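Local coordinates for Alpha/beta hydrolase (Pectobacterium atrosepticum SCRI1043, PDB 3BDV), which probably acts as a hydrolase of the alpha/beta-hydrolase fold, with a calcium-binding site, though its substrate is not known, at residues D59-A64 against H81-L86. Residues are numbered along the deposited sequence; the frame is centred on the assembly and turned at random.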
ATOM      1  N   ASP A  59       9.885   9.184   9.991  1.00 21.84           N
ATOM      2  CA  ASP A  59      10.353  10.352   9.228  1.00 23.73           C
ATOM      3  C   ASP A  59      11.204   9.926   8.035  1.00 23.06           C
ATOM      4  O   ASP A  59      11.078  10.474   6.964  1.00 21.56           O
ATOM      5  CB  ASP A  59      11.145  11.288  10.115  1.00 25.69           C
ATOM      6  CG  ASP A  59      10.284  12.061  11.103  1.00 26.95           C
ATOM      7  OD1 ASP A  59       9.104  12.302  10.837  1.00 33.46           O
ATOM      8  OD2 ASP A  59      10.812  12.429  12.168  1.00 34.84           O
ATOM      9  N   ARG A  60      12.019   8.878   8.179  1.00 21.66           N
ATOM     10  CA  ARG A  60      12.790   8.414   7.019  1.00 21.74           C
ATOM     11  C   ARG A  60      11.911   7.864   5.926  1.00 21.43           C
ATOM     12  O   ARG A  60      12.142   8.110   4.759  1.00 19.60           O
ATOM     13  CB  ARG A  60      13.820   7.371   7.436  1.00 24.10           C
ATOM     14  CG  ARG A  60      15.029   8.049   8.075  1.00 29.06           C
ATOM     15  CD  ARG A  60      16.239   7.162   8.094  1.00 39.13           C
ATOM     16  NE  ARG A  60      16.093   6.072   9.036  1.00 39.64           N
ATOM     17  CZ  ARG A  60      16.869   5.865  10.098  1.00 46.16           C
ATOM     18  NH1 ARG A  60      17.867   6.682  10.396  1.00 53.50           N
ATOM     19  NH2 ARG A  60      16.637   4.825  10.882  1.00 52.23           N
ATOM     20  N   TRP A  61      10.919   7.076   6.297  1.00 22.37           N
ATOM     21  CA  TRP A  61       9.951   6.571   5.321  1.00 22.68           C
ATOM     22  C   TRP A  61       9.222   7.726   4.645  1.00 21.44           C
ATOM     23  O   TRP A  61       9.050   7.710   3.436  1.00 26.24           O
ATOM     24  CB  TRP A  61       8.931   5.644   5.971  1.00 21.95           C
ATOM     25  CG  TRP A  61       9.170   4.183   5.770  1.00 21.93           C
ATOM     26  CD1 TRP A  61       8.480   3.335   4.948  1.00 19.49           C
ATOM     27  CD2 TRP A  61      10.179   3.392   6.405  1.00 21.97           C
ATOM     28  NE1 TRP A  61       8.999   2.069   5.038  1.00 18.55           N
ATOM     29  CE2 TRP A  61      10.022   2.071   5.953  1.00 20.12           C
ATOM     30  CE3 TRP A  61      11.164   3.668   7.360  1.00 18.78           C
ATOM     31  CZ2 TRP A  61      10.862   1.017   6.385  1.00 23.51           C
ATOM     32  CZ3 TRP A  61      11.989   2.648   7.775  1.00 22.14           C
ATOM     33  CH2 TRP A  61      11.826   1.323   7.304  1.00 21.33           C
ATOM     34  N   VAL A  62       8.808   8.724   5.421  1.00 24.36           N
ATOM     35  CA  VAL A  62       8.088   9.887   4.906  1.00 24.42           C
ATOM     36  C   VAL A  62       8.968  10.689   3.927  1.00 27.02           C
ATOM     37  O   VAL A  62       8.538  11.113   2.857  1.00 28.17           O
ATOM     38  CB  VAL A  62       7.661  10.823   6.049  1.00 26.15           C
ATOM     39  CG1 VAL A  62       7.322  12.251   5.501  1.00 27.22           C
ATOM     40  CG2 VAL A  62       6.531  10.206   6.890  1.00 26.03           C
ATOM     41  N   LEU A  63      10.210  10.884   4.310  1.00 25.49           N
ATOM     42  CA  LEU A  63      11.169  11.546   3.453  1.00 25.22           C
ATOM     43  C   LEU A  63      11.344  10.730   2.143  1.00 24.66           C
ATOM     44  O   LEU A  63      11.359  11.307   1.054  1.00 25.67           O
ATOM     45  CB  LEU A  63      12.456  11.729   4.261  1.00 22.61           C
ATOM     46  CG  LEU A  63      13.585  12.628   3.802  1.00 32.95           C
ATOM     47  CD1 LEU A  63      13.049  13.846   3.097  1.00 36.56           C
ATOM     48  CD2 LEU A  63      14.378  12.996   5.013  1.00 32.84           C
ATOM     49  N   ALA A  64      11.417   9.396   2.220  1.00 23.87           N
ATOM     50  CA  ALA A  64      11.524   8.575   1.014  1.00 23.90           C
ATOM     51  C   ALA A  64      10.312   8.670   0.081  1.00 24.57           C
ATOM     52  O   ALA A  64      10.466   8.710  -1.143  1.00 23.65           O
ATOM     53  CB  ALA A  64      11.812   7.111   1.347  1.00 23.79           C
ATOM     54  N   HIS A  81       2.867  -1.679   2.551  1.00 20.51           N
ATOM     55  CA  HIS A  81       2.793  -2.891   3.361  1.00 21.37           C
ATOM     56  C   HIS A  81       3.256  -2.594   4.780  1.00 19.73           C
ATOM     57  O   HIS A  81       4.353  -2.075   4.969  1.00 18.70           O
ATOM     58  CB  HIS A  81       3.675  -4.014   2.763  1.00 19.76           C
ATOM     59  CG  HIS A  81       3.650  -5.304   3.535  1.00 19.05           C
ATOM     60  ND1 HIS A  81       4.788  -5.935   3.986  1.00 21.32           N
ATOM     61  CD2 HIS A  81       2.611  -6.060   3.961  1.00 19.15           C
ATOM     62  CE1 HIS A  81       4.451  -7.032   4.641  1.00 24.40           C
ATOM     63  NE2 HIS A  81       3.130  -7.144   4.623  1.00 19.00           N
ATOM     64  N   SER A  82       2.447  -2.954   5.776  1.00 21.95           N
ATOM     65  CA  SER A  82       2.889  -2.914   7.184  1.00 21.58           C
ATOM     66  C   SER A  82       3.351  -1.500   7.630  1.00 22.21           C
ATOM     67  O   SER A  82       2.583  -0.538   7.544  1.00 21.75           O
ATOM     68  CB  SER A  82       3.936  -4.003   7.423  1.00 25.17           C
ATOM     69  OG  SER A  82       4.040  -4.287   8.828  1.00 24.59           O
ATOM     70  N   PHE A  83       4.609  -1.338   8.060  1.00 18.61           N
ATOM     71  CA  PHE A  83       5.094  -0.016   8.366  1.00 18.47           C
ATOM     72  C   PHE A  83       4.985   0.947   7.180  1.00 18.06           C
ATOM     73  O   PHE A  83       4.706   2.134   7.359  1.00 19.31           O
ATOM     74  CB  PHE A  83       6.527  -0.066   8.903  1.00 18.31           C
ATOM     75  CG  PHE A  83       6.979   1.229   9.518  1.00 16.05           C
ATOM     76  CD1 PHE A  83       6.601   1.565  10.808  1.00 19.97           C
ATOM     77  CD2 PHE A  83       7.871   2.044   8.869  1.00 23.96           C
ATOM     78  CE1 PHE A  83       7.057   2.775  11.409  1.00 20.36           C
ATOM     79  CE2 PHE A  83       8.314   3.227   9.443  1.00 20.75           C
ATOM     80  CZ  PHE A  83       7.921   3.580  10.725  1.00 23.17           C
ATOM     81  N   GLY A  84       5.231   0.441   5.980  1.00 19.64           N
ATOM     82  CA  GLY A  84       5.040   1.224   4.767  1.00 20.05           C
ATOM     83  C   GLY A  84       3.628   1.752   4.626  1.00 19.94           C
ATOM     84  O   GLY A  84       3.439   2.875   4.163  1.00 21.48           O
ATOM     85  N   ALA A  85       2.626   0.975   5.024  1.00 19.25           N
ATOM     86  CA  ALA A  85       1.265   1.436   4.924  1.00 19.90           C
ATOM     87  C   ALA A  85       1.003   2.529   5.940  1.00 20.35           C
ATOM     88  O   ALA A  85       0.276   3.480   5.670  1.00 18.45           O
ATOM     89  CB  ALA A  85       0.281   0.259   5.139  1.00 18.91           C
ATOM     90  N   LEU A  86       1.547   2.366   7.150  1.00 18.36           N
ATOM     91  CA  LEU A  86       1.485   3.486   8.109  1.00 18.93           C
ATOM     92  C   LEU A  86       2.112   4.734   7.547  1.00 18.90           C
ATOM     93  O   LEU A  86       1.568   5.837   7.711  1.00 21.15           O
ATOM     94  CB  LEU A  86       2.088   3.133   9.451  1.00 19.16           C
ATOM     95  CG  LEU A  86       1.346   1.992  10.150  1.00 17.90           C
ATOM     96  CD1 LEU A  86       1.965   1.694  11.525  1.00 20.83           C
ATOM     97  CD2 LEU A  86      -0.152   2.233  10.237  1.00 20.32           C
TER
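W61 and F83 meet in a T-shaped (edge-to-face) stack that carries most of the contact between residues 59-64 and 81-86. The edge of F83 is presented to one face of the indole: the F83 ring and the six-membered ring of W61 have centroids 4.8 Å apart and planes at 83°. Two neighbouring atoms of one F83 edge do the touching. F83 CE2 lies 3.6 Å from W61 CE3, on the six-membered ring, while F83 CD2, 3.6 Å from W61 CE2 at the fusion of the two indole rings, stands over the centre of the indole. With chi1 at -167°, CG of F83 lies trans to the amide nitrogen, beside the carbonyl carbon, and the phenyl reaches off the first turn of its helix and across to the indole. G84 adds a smaller contact beside this stack, its CA 4.0 Å from W61 CD1 and approaching obliquely. Here the CA atoms of W61 and G84 are 7.3 Å apart, the nearest backbone approach of the two segments. S82 and G84 belong to a GxSxG pattern with G80, consistent with the nucleophile elbow of alpha/beta hydrolases, the sharp turn from strand 76-81 into helix 83-93. S82 is the probable nucleophile by analogy with that family, and its backbone has a positive phi, the strained geometry expected at such an elbow. W61 packs against the two residues that directly follow S82. Its polar edge is satisfied too, since W61 NE1 donates a hydrogen bond to P24 O, just beyond strand 19-23, which helps fix the rotation of the indole. F83 also makes an edge-to-face pair with F113.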